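Local coordinates for IclR family transcriptional regulator (Brucella abortus, PDB 5WHM), which acts as an IclR-type transcriptional repressor, BaaR, and probably binds operator DNA as a dimer through its helix-turn-helix domains, at residues R28-E31 against V32-C35; A93-S96 against N97-I100; F240-P243 against R244-E248; P253-I256 against E257-N261. One frame throughout, in Å; residues are numbered along the deposited sequence.

Interaction 1 (R28-E31 against V32-C35); sequences RGLE and VLRC. With ACY (acetic acid), chain K.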
ATOM      1  N   ARG C  28      -2.796  19.181  -5.095  1.00 24.55           N
ATOM      2  CA  ARG C  28      -4.250  19.124  -4.994  1.00 24.71           C
ATOM      3  C   ARG C  28      -4.768  17.724  -5.310  1.00 25.13           C
ATOM      4  O   ARG C  28      -5.715  17.247  -4.676  1.00 25.27           O
ATOM      5  CB  ARG C  28      -4.889  20.145  -5.936  1.00 25.68           C
ATOM      6  CG  ARG C  28      -4.749  21.617  -5.527  1.00 28.89           C
ATOM      7  CD  ARG C  28      -5.388  22.487  -6.629  1.00 32.68           C
ATOM      8  NE  ARG C  28      -5.365  23.871  -6.183  1.00 39.23           N
ATOM      9  CZ  ARG C  28      -5.765  24.901  -6.909  1.00 45.56           C
ATOM     10  NH1 ARG C  28      -6.214  24.708  -8.147  1.00 44.39           N
ATOM     11  NH2 ARG C  28      -5.703  26.107  -6.389  1.00 44.26           N
ATOM     12  N   GLY C  29      -4.186  17.067  -6.316  1.00 24.79           N
ATOM     13  CA  GLY C  29      -4.587  15.698  -6.618  1.00 20.74           C
ATOM     14  C   GLY C  29      -4.266  14.725  -5.497  1.00 25.51           C
ATOM     15  O   GLY C  29      -5.060  13.827  -5.200  1.00 23.83           O
ATOM     16  N   LEU C  30      -3.097  14.874  -4.863  1.00 22.50           N
ATOM     17  CA  LEU C  30      -2.780  13.968  -3.753  1.00 26.99           C
ATOM     18  C   LEU C  30      -3.674  14.244  -2.551  1.00 27.60           C
ATOM     19  O   LEU C  30      -4.052  13.308  -1.830  1.00 26.80           O
ATOM     20  CB  LEU C  30      -1.314  14.097  -3.357  1.00 28.29           C
ATOM     21  CG  LEU C  30      -0.390  13.491  -4.424  1.00 35.47           C
ATOM     22  CD1 LEU C  30       1.015  13.999  -4.227  1.00 37.76           C
ATOM     23  CD2 LEU C  30      -0.388  11.991  -4.303  1.00 35.25           C
ATOM     24  N   GLU C  31      -4.042  15.509  -2.337  1.00 26.58           N
ATOM     25  CA  GLU C  31      -5.007  15.840  -1.290  1.00 30.12           C
ATOM     26  C   GLU C  31      -6.367  15.191  -1.568  1.00 29.50           C
ATOM     27  O   GLU C  31      -7.044  14.737  -0.638  1.00 22.97           O
ATOM     28  CB  GLU C  31      -5.124  17.356  -1.204  1.00 32.74           C
ATOM     29  CG  GLU C  31      -5.373  17.930   0.152  1.00 42.54           C
ATOM     30  CD  GLU C  31      -4.439  17.404   1.262  1.00 46.62           C
ATOM     31  OE1 GLU C  31      -3.201  17.377   1.111  1.00 47.41           O
ATOM     32  OE2 GLU C  31      -4.970  17.031   2.311  1.00 50.30           O
ATOM     33  N   VAL C  32      -6.793  15.143  -2.838  1.00 23.83           N
ATOM     34  CA  VAL C  32      -7.997  14.393  -3.202  1.00 24.26           C
ATOM     35  C   VAL C  32      -7.841  12.912  -2.837  1.00 22.54           C
ATOM     36  O   VAL C  32      -8.730  12.308  -2.231  1.00 25.89           O
ATOM     37  CB  VAL C  32      -8.311  14.563  -4.709  1.00 27.03           C
ATOM     38  CG1 VAL C  32      -9.347  13.500  -5.181  1.00 20.56           C
ATOM     39  CG2 VAL C  32      -8.809  16.002  -5.016  1.00 22.11           C
ATOM     40  N   LEU C  33      -6.722  12.297  -3.221  1.00 21.19           N
ATOM     41  CA  LEU C  33      -6.546  10.879  -2.895  1.00 22.90           C
ATOM     42  C   LEU C  33      -6.515  10.649  -1.388  1.00 22.81           C
ATOM     43  O   LEU C  33      -6.981   9.608  -0.913  1.00 22.47           O
ATOM     44  CB  LEU C  33      -5.262  10.334  -3.519  1.00 22.77           C
ATOM     45  CG  LEU C  33      -5.283  10.197  -5.041  1.00 23.48           C
ATOM     46  CD1 LEU C  33      -3.866   9.865  -5.539  1.00 24.49           C
ATOM     47  CD2 LEU C  33      -6.314   9.113  -5.443  1.00 20.35           C
ATOM     48  N   ARG C  34      -6.013  11.621  -0.615  1.00 22.50           N
ATOM     49  CA  ARG C  34      -5.998  11.456   0.847  1.00 27.11           C
ATOM     50  C   ARG C  34      -7.386  11.528   1.476  1.00 29.68           C
ATOM     51  O   ARG C  34      -7.517  11.225   2.672  1.00 27.72           O
ATOM     52  CB  ARG C  34      -5.118  12.518   1.504  1.00 31.13           C
ATOM     53  CG  ARG C  34      -3.624  12.346   1.309  1.00 30.39           C
ATOM     54  CD  ARG C  34      -2.883  13.326   2.244  1.00 42.59           C
ATOM     55  NE  ARG C  34      -1.431  13.158   2.220  1.00 49.09           N
ATOM     56  CZ  ARG C  34      -0.724  12.531   3.164  1.00 47.97           C
ATOM     57  NH1 ARG C  34       0.607  12.430   3.054  1.00 45.07           N
ATOM     58  NH2 ARG C  34      -1.343  12.014   4.223  1.00 42.59           N
ATOM     59  N   CYS C  35      -8.409  11.955   0.729  1.00 25.72           N
ATOM     60  CA  CYS C  35      -9.768  11.993   1.274  1.00 28.55           C
ATOM     61  C   CYS C  35     -10.310  10.599   1.526  1.00 30.39           C
ATOM     62  O   CYS C  35     -11.232  10.439   2.325  1.00 26.49           O
ATOM     63  CB  CYS C  35     -10.717  12.700   0.306  1.00 30.38           C
ATOM     64  SG  CYS C  35     -10.483  14.458   0.275  1.00 30.93           S
TER
HETATM   65  C   ACY K 303      -6.215  21.702 -10.874  1.00 57.60           C
HETATM   66  O   ACY K 303      -5.739  22.417  -9.976  1.00 49.20           O
HETATM   67  OXT ACY K 303      -7.285  21.783 -11.550  1.00 62.56           O
HETATM   68  CH3 ACY K 303      -5.319  20.594 -11.174  1.00 62.63           C
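Helix 24-33 of the winged helix-turn-helix domain carries a run of backbone bonds where Arg28, Gly29 and Leu30 meet Val32, Leu33 and Arg34. Three i to i+4 bonds hold it: Val32 N to Arg28 O at 3.0 Å, Leu33 N to Gly29 O at 3.0 Å, and Arg34 N to Leu30 O at 2.9 Å, this last the most bent, with 145° at the hydrogen. Val32 lays its CG2 methyl 3.4 Å from Arg28 O, and its side chain packs on Ile48 of helix 45-52 and on Leu62 and Leu66 of helix 56-69. On another face the methyls Leu30 CD2 and Leu33 CD1 touch at 4.3 Å, and both leucines pack against the second subunit, on its Leu69 and Leu90. The CG of Arg34, placed beside the backbone N (chi1 -72°), turns back over Leu30 O at 3.3 Å. Glu31 OE1 and Arg34 NE stay near each other without contact, 4.7 Å apart; Arg34 pairs with Asp125 and Glu31 with Arg126, tying the helix to the C-terminal domain. Arg28 runs out with its chain extended from CG to NE, and its NH1 donates to O of an acetic acid, probably from the crystallisation liquor, 3.0 Å away. A helix with one apolar side against the two helices that follow it and another against the partner chain is characteristic of the DNA-binding domain of dimeric IclR regulators.

Interaction 2 (A93-S96 against N97-I100); sequences AMLS and NLMI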
ATOM      1  N   ALA C  93       4.011  -2.394  -2.064  1.00 18.26           N
ATOM      2  CA  ALA C  93       4.761  -3.619  -1.737  1.00 26.13           C
ATOM      3  C   ALA C  93       6.200  -3.332  -1.285  1.00 26.26           C
ATOM      4  O   ALA C  93       6.718  -3.967  -0.359  1.00 24.15           O
ATOM      5  CB  ALA C  93       4.754  -4.565  -2.936  1.00 23.56           C
HETATM    6  N   MSE C  94       6.881  -2.417  -1.946  1.00 20.90           N
HETATM    7  CA  MSE C  94       8.225  -2.065  -1.515  1.00 24.71           C
HETATM    8  C   MSE C  94       8.244  -1.507  -0.085  1.00 23.02           C
HETATM    9  O   MSE C  94       9.113  -1.846   0.698  1.00 25.70           O
HETATM   10  CB  MSE C  94       8.827  -1.026  -2.463  1.00 30.10           C
HETATM   11  CG  MSE C  94       9.085  -1.564  -3.841  1.00 37.47           C
HETATM   12 SE   MSE C  94       9.474  -0.037  -5.018  0.55 39.78          SE
HETATM   13  CE  MSE C  94      10.814   0.827  -3.994  1.00 27.41           C
ATOM     14  N   LEU C  95       7.268  -0.664   0.256  1.00 21.94           N
ATOM     15  CA  LEU C  95       7.259  -0.091   1.605  1.00 24.79           C
ATOM     16  C   LEU C  95       6.832  -1.112   2.658  1.00 27.86           C
ATOM     17  O   LEU C  95       7.133  -0.934   3.840  1.00 29.09           O
ATOM     18  CB  LEU C  95       6.333   1.126   1.651  1.00 23.17           C
ATOM     19  CG  LEU C  95       7.024   2.302   0.914  1.00 33.68           C
ATOM     20  CD1 LEU C  95       6.018   3.305   0.509  1.00 36.28           C
ATOM     21  CD2 LEU C  95       8.061   2.962   1.824  1.00 37.89           C
ATOM     22  N   SER C  96       6.120  -2.161   2.260  1.00 23.09           N
ATOM     23  CA  SER C  96       5.827  -3.247   3.189  1.00 22.97           C
ATOM     24  C   SER C  96       7.037  -4.140   3.408  1.00 21.86           C
ATOM     25  O   SER C  96       6.978  -5.052   4.234  1.00 21.20           O
ATOM     26  CB  SER C  96       4.651  -4.066   2.628  1.00 25.78           C
ATOM     27  OG  SER C  96       5.108  -4.942   1.590  1.00 26.53           O
ATOM     28  N   ASN C  97       8.111  -3.948   2.626  1.00 22.33           N
ATOM     29  CA  ASN C  97       9.281  -4.828   2.638  1.00 19.72           C
ATOM     30  C   ASN C  97      10.565  -4.057   2.901  1.00 26.64           C
ATOM     31  O   ASN C  97      11.614  -4.377   2.346  1.00 25.09           O
ATOM     32  CB  ASN C  97       9.402  -5.612   1.324  1.00 23.64           C
ATOM     33  CG  ASN C  97       8.334  -6.691   1.205  1.00 29.76           C
ATOM     34  OD1 ASN C  97       8.141  -7.485   2.125  1.00 27.07           O
ATOM     35  ND2 ASN C  97       7.627  -6.719   0.076  1.00 27.73           N
ATOM     36  N   LEU C  98      10.522  -3.072   3.806  1.00 27.43           N
ATOM     37  CA  LEU C  98      11.732  -2.323   4.146  1.00 27.21           C
ATOM     38  C   LEU C  98      12.804  -3.260   4.665  1.00 26.23           C
ATOM     39  O   LEU C  98      12.518  -4.194   5.422  1.00 31.50           O
ATOM     40  CB  LEU C  98      11.422  -1.271   5.212  1.00 25.17           C
ATOM     41  CG  LEU C  98      10.449  -0.200   4.741  1.00 31.51           C
ATOM     42  CD1 LEU C  98      10.023   0.618   5.972  1.00 35.95           C
ATOM     43  CD2 LEU C  98      11.139   0.688   3.709  1.00 31.44           C
HETATM   44  N   MSE C  99      14.050  -3.022   4.280  0.56 27.71           N
HETATM   45  CA  MSE C  99      15.094  -3.986   4.653  0.56 33.67           C
HETATM   46  C   MSE C  99      15.365  -4.029   6.176  0.56 35.28           C
HETATM   47  O   MSE C  99      15.888  -5.027   6.697  0.56 33.61           O
HETATM   48  CB  MSE C  99      16.384  -3.692   3.885  0.56 43.03           C
HETATM   49  CG  MSE C  99      16.349  -4.132   2.410  0.56 50.41           C
HETATM   50 SE   MSE C  99      15.987  -6.059   2.146  0.56 63.04          SE
HETATM   51  CE  MSE C  99      17.444  -6.803   3.206  0.56 58.65           C
ATOM     52  N   ILE C 100      14.981  -2.968   6.897  1.00 30.38           N
ATOM     53  CA  ILE C 100      15.160  -2.994   8.345  1.00 33.76           C
ATOM     54  C   ILE C 100      14.355  -4.123   8.974  1.00 32.83           C
ATOM     55  O   ILE C 100      14.723  -4.620  10.043  1.00 33.67           O
ATOM     56  CB  ILE C 100      14.805  -1.619   8.971  1.00 29.87           C
ATOM     57  CG1 ILE C 100      15.190  -1.632  10.462  1.00 39.73           C
ATOM     58  CG2 ILE C 100      13.323  -1.303   8.795  1.00 25.04           C
ATOM     59  CD1 ILE C 100      15.449  -0.289  11.027  1.00 43.74           C
TER
HETATM   60  O   HOH W   1       7.988  -2.419   5.999  1.00 32.37           O
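Asn97 folds back over the short helix 92-95, bringing its amide close to the carbonyl of Ala93. Its CG lies beside the backbone N (chi1 -72°), which keeps the side chain against the preceding turn and leaves ND2 2.9 Å from Ala93 O. The backbone N of Asn97 donates to Met94 O over 3.0 Å, an i to i+3 bond reaching that oxygen from above the carbonyl plane, 66° out of it. The other end of the amide looks across the dimer: OD1 accepts the backbone N-H of Arg145 of the second subunit. Ser96 turns to the same carbonyl, its hydroxyl donating to Ala93 O at 2.7 Å; chi1 of 78° sets OG between the backbone N and the carbonyl carbon, facing back up the turn. These residues belong to the connection between the helix-turn-helix domain and the C-terminal, GAF-related domain, where the chain leaves helix 92-95 and passes through a loop to helix 101-115. Leu98 makes the apolar half of the contact. Its CG sits 3.5 Å from Leu95 O, and its CD2 meets CD2 of Leu95 at 4.3 Å, while Tyr228 packs on Leu98. A water donates a hydrogen bond to Leu95 O at 2.8 Å and weakly accepts one from Leu98 N, bridging the backbone of the two residues.

Interaction 3 (F240-P243 against R244-E248); sequences FQLP and REKLE
The carbonyl oxygen of Pro243 receives the backbone N-H of Leu247 at 3.1 Å, O to N, the donor lying nearly along the C=O axis with an angle of 163° at the oxygen. This i to i+4 bond closes the first turn of helix 244-265, with Pro243 at the N-cap position. Over the same oxygen lie the CB of Lys246, at 3.6 Å, and the CG of Leu247, also at 3.6 Å, so carbon packs close around the bond. One residue back, Leu242 faces Leu247: its CB meets CD2 of that leucine at 4.1 Å. The carbonyl of Leu242 accepts a hydrogen bond from ND2 of Asn217. Lys246 leaves the helix with CG anti to its own N (chi1 -168°), which directs the aliphatic part of the chain back over the loop. Its CD passes 4.2 Å from Leu242 CD2, the two side chains crossing at a slant, before the ammonium end swings away to a long, weak ion pair with Asp250. Along the start of the helix, one turn apart, Arg244 NH1 and Glu248 OE2 form a salt bridge at 2.9 Å; the oxygen lies in the guanidinium plane but is met from above the carboxylate plane. The contact thus leads from strand 229-238 into the final helix. Leu247 packs that helix onto Ile209 of strand 206-209 and Val219 of strand 216-225, while Gln241 NE2 bonds to Lys116 O, just beyond helix 101-115.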
ATOM      1  N   PHE C 240      -6.313  -6.110  30.400  1.00 56.31           N
ATOM      2  CA  PHE C 240      -6.284  -7.123  31.453  1.00 58.23           C
ATOM      3  C   PHE C 240      -5.032  -7.991  31.358  1.00 55.13           C
ATOM      4  O   PHE C 240      -4.598  -8.562  32.357  1.00 55.14           O
ATOM      5  CB  PHE C 240      -7.554  -7.990  31.405  1.00 63.27           C
ATOM      6  CG  PHE C 240      -7.514  -9.102  30.369  1.00 67.32           C
ATOM      7  CD1 PHE C 240      -7.060 -10.376  30.709  1.00 72.42           C
ATOM      8  CD2 PHE C 240      -7.946  -8.879  29.058  1.00 66.20           C
ATOM      9  CE1 PHE C 240      -7.022 -11.407  29.763  1.00 71.99           C
ATOM     10  CE2 PHE C 240      -7.915  -9.908  28.107  1.00 65.70           C
ATOM     11  CZ  PHE C 240      -7.449 -11.166  28.461  1.00 68.56           C
ATOM     12  N   GLN C 241      -4.438  -8.102  30.172  1.00 52.88           N
ATOM     13  CA  GLN C 241      -3.229  -8.896  30.009  1.00 54.11           C
ATOM     14  C   GLN C 241      -1.960  -8.102  30.282  1.00 51.86           C
ATOM     15  O   GLN C 241      -0.953  -8.674  30.727  1.00 52.75           O
ATOM     16  CB  GLN C 241      -3.182  -9.450  28.591  1.00 57.21           C
ATOM     17  CG  GLN C 241      -1.893 -10.101  28.222  1.00 62.59           C
ATOM     18  CD  GLN C 241      -1.918 -10.607  26.802  1.00 68.26           C
ATOM     19  OE1 GLN C 241      -2.930 -10.489  26.102  1.00 70.41           O
ATOM     20  NE2 GLN C 241      -0.806 -11.171  26.364  1.00 69.48           N
ATOM     21  N   LEU C 242      -1.996  -6.792  30.041  1.00 45.56           N
ATOM     22  CA  LEU C 242      -0.824  -5.918  30.130  1.00 45.84           C
ATOM     23  C   LEU C 242      -1.138  -4.758  31.061  1.00 44.59           C
ATOM     24  O   LEU C 242      -1.360  -3.633  30.610  1.00 42.86           O
ATOM     25  CB  LEU C 242      -0.415  -5.390  28.753  1.00 40.68           C
ATOM     26  CG  LEU C 242       0.051  -6.419  27.721  1.00 43.08           C
ATOM     27  CD1 LEU C 242       0.182  -5.771  26.352  1.00 38.02           C
ATOM     28  CD2 LEU C 242       1.384  -7.010  28.151  1.00 41.78           C
ATOM     29  N   PRO C 243      -1.179  -5.001  32.369  1.00 48.44           N
ATOM     30  CA  PRO C 243      -1.355  -3.891  33.311  1.00 46.86           C
ATOM     31  C   PRO C 243      -0.200  -2.903  33.232  1.00 45.52           C
ATOM     32  O   PRO C 243       0.901  -3.229  32.780  1.00 42.19           O
ATOM     33  CB  PRO C 243      -1.393  -4.588  34.679  1.00 49.34           C
ATOM     34  CG  PRO C 243      -1.823  -5.979  34.366  1.00 50.95           C
ATOM     35  CD  PRO C 243      -1.220  -6.308  33.050  1.00 45.93           C
ATOM     36  N   ARG C 244      -0.463  -1.682  33.718  1.00 46.53           N
ATOM     37  CA  ARG C 244       0.574  -0.650  33.796  1.00 46.15           C
ATOM     38  C   ARG C 244       1.859  -1.183  34.426  1.00 43.42           C
ATOM     39  O   ARG C 244       2.958  -0.979  33.892  1.00 44.33           O
ATOM     40  CB  ARG C 244       0.040   0.550  34.590  1.00 50.91           C
ATOM     41  CG  ARG C 244       1.123   1.483  35.134  1.00 53.42           C
ATOM     42  CD  ARG C 244       0.528   2.647  35.928  1.00 53.71           C
ATOM     43  NE  ARG C 244      -0.287   3.546  35.102  1.00 54.21           N
ATOM     44  CZ  ARG C 244       0.194   4.552  34.372  1.00 51.67           C
ATOM     45  NH1 ARG C 244       1.499   4.796  34.336  1.00 50.69           N
ATOM     46  NH2 ARG C 244      -0.634   5.326  33.686  1.00 51.38           N
ATOM     47  N   GLU C 245       1.733  -1.914  35.535  1.00 44.73           N
ATOM     48  CA  GLU C 245       2.910  -2.417  36.244  1.00 48.79           C
ATOM     49  C   GLU C 245       3.746  -3.364  35.376  1.00 50.45           C
ATOM     50  O   GLU C 245       4.983  -3.287  35.369  1.00 44.36           O
ATOM     51  CB  GLU C 245       2.479  -3.108  37.533  1.00 49.52           C
ATOM     52  CG  GLU C 245       3.603  -3.901  38.176  1.00 51.31           C
ATOM     53  CD  GLU C 245       3.269  -4.342  39.592  1.00 62.94           C
ATOM     54  OE1 GLU C 245       2.128  -4.082  40.039  1.00 65.53           O
ATOM     55  OE2 GLU C 245       4.148  -4.950  40.240  1.00 62.01           O
ATOM     56  N   LYS C 246       3.100  -4.272  34.641  1.00 49.27           N
ATOM     57  CA  LYS C 246       3.846  -5.119  33.712  1.00 50.50           C
ATOM     58  C   LYS C 246       4.548  -4.293  32.627  1.00 44.87           C
ATOM     59  O   LYS C 246       5.690  -4.588  32.248  1.00 43.64           O
ATOM     60  CB  LYS C 246       2.906  -6.144  33.080  1.00 54.69           C
ATOM     61  CG  LYS C 246       3.616  -7.254  32.320  1.00 59.33           C
ATOM     62  CD  LYS C 246       2.636  -8.358  31.924  1.00 67.21           C
ATOM     63  CE  LYS C 246       3.352  -9.686  31.645  1.00 73.53           C
ATOM     64  NZ  LYS C 246       4.283 -10.083  32.745  1.00 77.60           N
ATOM     65  N   LEU C 247       3.887  -3.263  32.100  1.00 38.36           N
ATOM     66  CA  LEU C 247       4.527  -2.464  31.063  1.00 41.40           C
ATOM     67  C   LEU C 247       5.699  -1.655  31.620  1.00 41.62           C
ATOM     68  O   LEU C 247       6.742  -1.553  30.967  1.00 40.26           O
ATOM     69  CB  LEU C 247       3.502  -1.549  30.391  1.00 40.26           C
ATOM     70  CG  LEU C 247       2.414  -2.293  29.603  1.00 41.02           C
ATOM     71  CD1 LEU C 247       1.360  -1.350  29.069  1.00 38.67           C
ATOM     72  CD2 LEU C 247       2.991  -3.132  28.464  1.00 39.58           C
ATOM     73  N   GLU C 248       5.550  -1.079  32.828  1.00 38.30           N
ATOM     74  CA  GLU C 248       6.594  -0.217  33.383  1.00 41.78           C
ATOM     75  C   GLU C 248       7.805  -1.019  33.859  1.00 45.02           C
ATOM     76  O   GLU C 248       8.951  -0.566  33.730  1.00 43.69           O
ATOM     77  CB  GLU C 248       6.028   0.602  34.565  1.00 46.52           C
ATOM     78  CG  GLU C 248       4.909   1.579  34.169  1.00 45.60           C
ATOM     79  CD  GLU C 248       4.397   2.414  35.351  1.00 50.32           C
ATOM     80  OE1 GLU C 248       4.389   1.915  36.511  1.00 49.69           O
ATOM     81  OE2 GLU C 248       4.010   3.581  35.109  1.00 46.07           O
TER

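Interaction 4 (P253-I256 against E257-N261); sequences PRLI and EMVHN
The peptide groups of Leu255 and Val259 give the straightest pairing of this contact: Val259 N donates to Leu255 O over 2.9 Å with 168° at the hydrogen. Their neighbours repeat the pattern, Glu257 N on Pro253 O, Met258 N on Arg254 O and His260 N on Ile256 O, all within 3.0 Å. The guanidinium of Arg254, the flat side-chain group with a pi partner, takes a salt bridge with Asp250 and a cation-pi contact with Tyr114 of helix 101-115. Along the buried side of helix 244-265 the side chains interlock. Leu255 has its CG anti to the backbone N (chi1 -179°), and this sends CD1 down the helix to CE of Met258, a selenomethionine, at 3.5 Å; for two methyl carbons this is tight. The selenomethionine bends at chi3 (79°), bringing that methyl back toward the leucine. Val259 CG2 lies at the margin of the same CD1, 4.5 Å away, and sits 3.4 Å from Leu255 O. These three residues close over Phe233 of strand 229-238; Leu255 and Val259 also touch Val221 of strand 216-225, and Met258 and Leu255 pack on Leu111 of helix 101-115. The inward side chains here, Leu255, Met258 and Val259, thus meet sheet and helix through apolar contacts, and backbone bonds satisfy the carbonyls beneath them, while the exposed Arg254 and Glu257 carry the charge at the margin.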
ATOM      1  N   PRO C 253      11.120  -1.832  29.737  1.00 41.84           N
ATOM      2  CA  PRO C 253      12.576  -2.086  29.717  1.00 41.83           C
ATOM      3  C   PRO C 253      13.017  -3.084  28.648  1.00 41.30           C
ATOM      4  O   PRO C 253      14.014  -2.839  27.954  1.00 46.02           O
ATOM      5  CB  PRO C 253      12.850  -2.592  31.147  1.00 46.34           C
ATOM      6  CG  PRO C 253      11.852  -1.839  31.973  1.00 48.61           C
ATOM      7  CD  PRO C 253      10.600  -1.807  31.126  1.00 42.14           C
ATOM      8  N   ARG C 254      12.296  -4.190  28.471  1.00 40.79           N
ATOM      9  CA  ARG C 254      12.630  -5.109  27.379  1.00 40.98           C
ATOM     10  C   ARG C 254      12.505  -4.440  26.016  1.00 37.91           C
ATOM     11  O   ARG C 254      13.284  -4.730  25.102  1.00 38.20           O
ATOM     12  CB  ARG C 254      11.733  -6.341  27.423  1.00 45.18           C
ATOM     13  CG  ARG C 254      11.965  -7.209  28.615  1.00 58.50           C
ATOM     14  CD  ARG C 254      10.856  -8.216  28.718  1.00 65.74           C
ATOM     15  NE  ARG C 254      11.317  -9.525  28.305  1.00 71.57           N
ATOM     16  CZ  ARG C 254      11.632 -10.496  29.150  1.00 68.23           C
ATOM     17  NH1 ARG C 254      11.508 -10.308  30.453  1.00 70.51           N
ATOM     18  NH2 ARG C 254      12.053 -11.655  28.681  1.00 64.72           N
ATOM     19  N   LEU C 255      11.518  -3.566  25.850  1.00 36.07           N
ATOM     20  CA  LEU C 255      11.360  -2.920  24.546  1.00 34.48           C
ATOM     21  C   LEU C 255      12.514  -1.959  24.290  1.00 35.39           C
ATOM     22  O   LEU C 255      12.997  -1.841  23.154  1.00 35.06           O
ATOM     23  CB  LEU C 255      10.005  -2.209  24.476  1.00 32.86           C
ATOM     24  CG  LEU C 255       9.585  -1.480  23.195  1.00 35.19           C
ATOM     25  CD1 LEU C 255       9.645  -2.403  21.942  1.00 34.65           C
ATOM     26  CD2 LEU C 255       8.183  -0.911  23.378  1.00 34.26           C
ATOM     27  N   ILE C 256      12.973  -1.271  25.349  1.00 36.87           N
ATOM     28  CA  ILE C 256      14.115  -0.366  25.232  1.00 40.31           C
ATOM     29  C   ILE C 256      15.360  -1.134  24.818  1.00 46.55           C
ATOM     30  O   ILE C 256      16.143  -0.670  23.980  1.00 46.10           O
ATOM     31  CB  ILE C 256      14.344   0.384  26.552  1.00 44.46           C
ATOM     32  CG1 ILE C 256      13.222   1.398  26.804  1.00 38.95           C
ATOM     33  CG2 ILE C 256      15.755   1.054  26.594  1.00 42.89           C
ATOM     34  CD1 ILE C 256      13.281   1.961  28.282  1.00 41.04           C
ATOM     35  N   GLU C 257      15.575  -2.309  25.415  1.00 49.16           N
ATOM     36  CA  GLU C 257      16.727  -3.124  25.051  1.00 48.91           C
ATOM     37  C   GLU C 257      16.611  -3.627  23.614  1.00 41.50           C
ATOM     38  O   GLU C 257      17.611  -3.679  22.892  1.00 46.73           O
ATOM     39  CB  GLU C 257      16.867  -4.296  26.024  1.00 52.46           C
ATOM     40  CG  GLU C 257      18.016  -5.240  25.706  1.00 64.41           C
ATOM     41  CD  GLU C 257      19.393  -4.569  25.742  1.00 77.93           C
ATOM     42  OE1 GLU C 257      19.532  -3.479  26.352  1.00 82.21           O
ATOM     43  OE2 GLU C 257      20.342  -5.146  25.158  1.00 84.38           O
HETATM   44  N   MSE C 258      15.410  -4.004  23.197  1.00 39.21           N
HETATM   45  CA  MSE C 258      15.168  -4.456  21.804  1.00 37.90           C
HETATM   46  C   MSE C 258      15.520  -3.361  20.809  1.00 41.39           C
HETATM   47  O   MSE C 258      16.224  -3.601  19.831  1.00 38.42           O
HETATM   48  CB  MSE C 258      13.713  -4.888  21.601  1.00 35.99           C
HETATM   49  CG  MSE C 258      13.451  -5.611  20.206  1.00 35.35           C
HETATM   50 SE   MSE C 258      11.543  -5.645  19.845  0.63 38.10          SE
HETATM   51  CE  MSE C 258      11.275  -3.816  19.196  1.00 37.50           C
ATOM     52  N   VAL C 259      15.025  -2.149  21.057  1.00 39.70           N
ATOM     53  CA  VAL C 259      15.336  -1.029  20.168  1.00 43.48           C
ATOM     54  C   VAL C 259      16.843  -0.764  20.138  1.00 43.50           C
ATOM     55  O   VAL C 259      17.411  -0.464  19.080  1.00 43.57           O
ATOM     56  CB  VAL C 259      14.533   0.219  20.590  1.00 47.06           C
ATOM     57  CG1 VAL C 259      15.029   1.478  19.872  1.00 48.62           C
ATOM     58  CG2 VAL C 259      13.059  -0.008  20.291  1.00 41.48           C
ATOM     59  N   HIS C 260      17.513  -0.877  21.288  0.55 44.22           N
ATOM     60  CA  HIS C 260      18.966  -0.739  21.298  0.55 46.31           C
ATOM     61  C   HIS C 260      19.630  -1.815  20.445  0.55 43.79           C
ATOM     62  O   HIS C 260      20.596  -1.535  19.725  0.55 45.15           O
ATOM     63  CB  HIS C 260      19.507  -0.796  22.727  0.55 45.65           C
ATOM     64  CG  HIS C 260      20.977  -0.538  22.811  0.55 54.44           C
ATOM     65  ND1 HIS C 260      21.914  -1.548  22.765  0.55 56.99           N
ATOM     66  CD2 HIS C 260      21.674   0.619  22.900  0.55 57.28           C
ATOM     67  CE1 HIS C 260      23.126  -1.026  22.844  0.55 61.03           C
ATOM     68  NE2 HIS C 260      23.008   0.288  22.927  0.55 61.31           N
ATOM     69  N   ASN C 261      19.137  -3.053  20.523  1.00 43.16           N
ATOM     70  CA  ASN C 261      19.692  -4.121  19.689  1.00 47.38           C
ATOM     71  C   ASN C 261      19.451  -3.830  18.203  1.00 45.96           C
ATOM     72  O   ASN C 261      20.364  -3.968  17.384  1.00 43.72           O
ATOM     73  CB  ASN C 261      19.091  -5.484  20.073  1.00 45.41           C
ATOM     74  CG  ASN C 261      19.591  -6.003  21.452  1.00 49.30           C
ATOM     75  OD1 ASN C 261      20.729  -5.752  21.848  1.00 51.74           O
ATOM     76  ND2 ASN C 261      18.734  -6.747  22.158  1.00 46.90           N
TER

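How the interactions relate
The four contacts follow the chain from the DNA-binding domain to the last helix of the C-terminal domain. Interactions 1 and 2 both reach the second subunit, their nearest atoms about 11 Å apart, and so lie where the two chains meet. Interactions 3 and 4 share helix 244-265 and touch directly, Glu248 O standing 3.3 Å from Pro253 CD at the kink between them; the other chain touches neither. Interaction 2 comes within about 8 Å of interaction 4 at nearest atoms. Interactions 1 and 3 lie on opposite sides of the chain's centre, their own centres 40 Å apart.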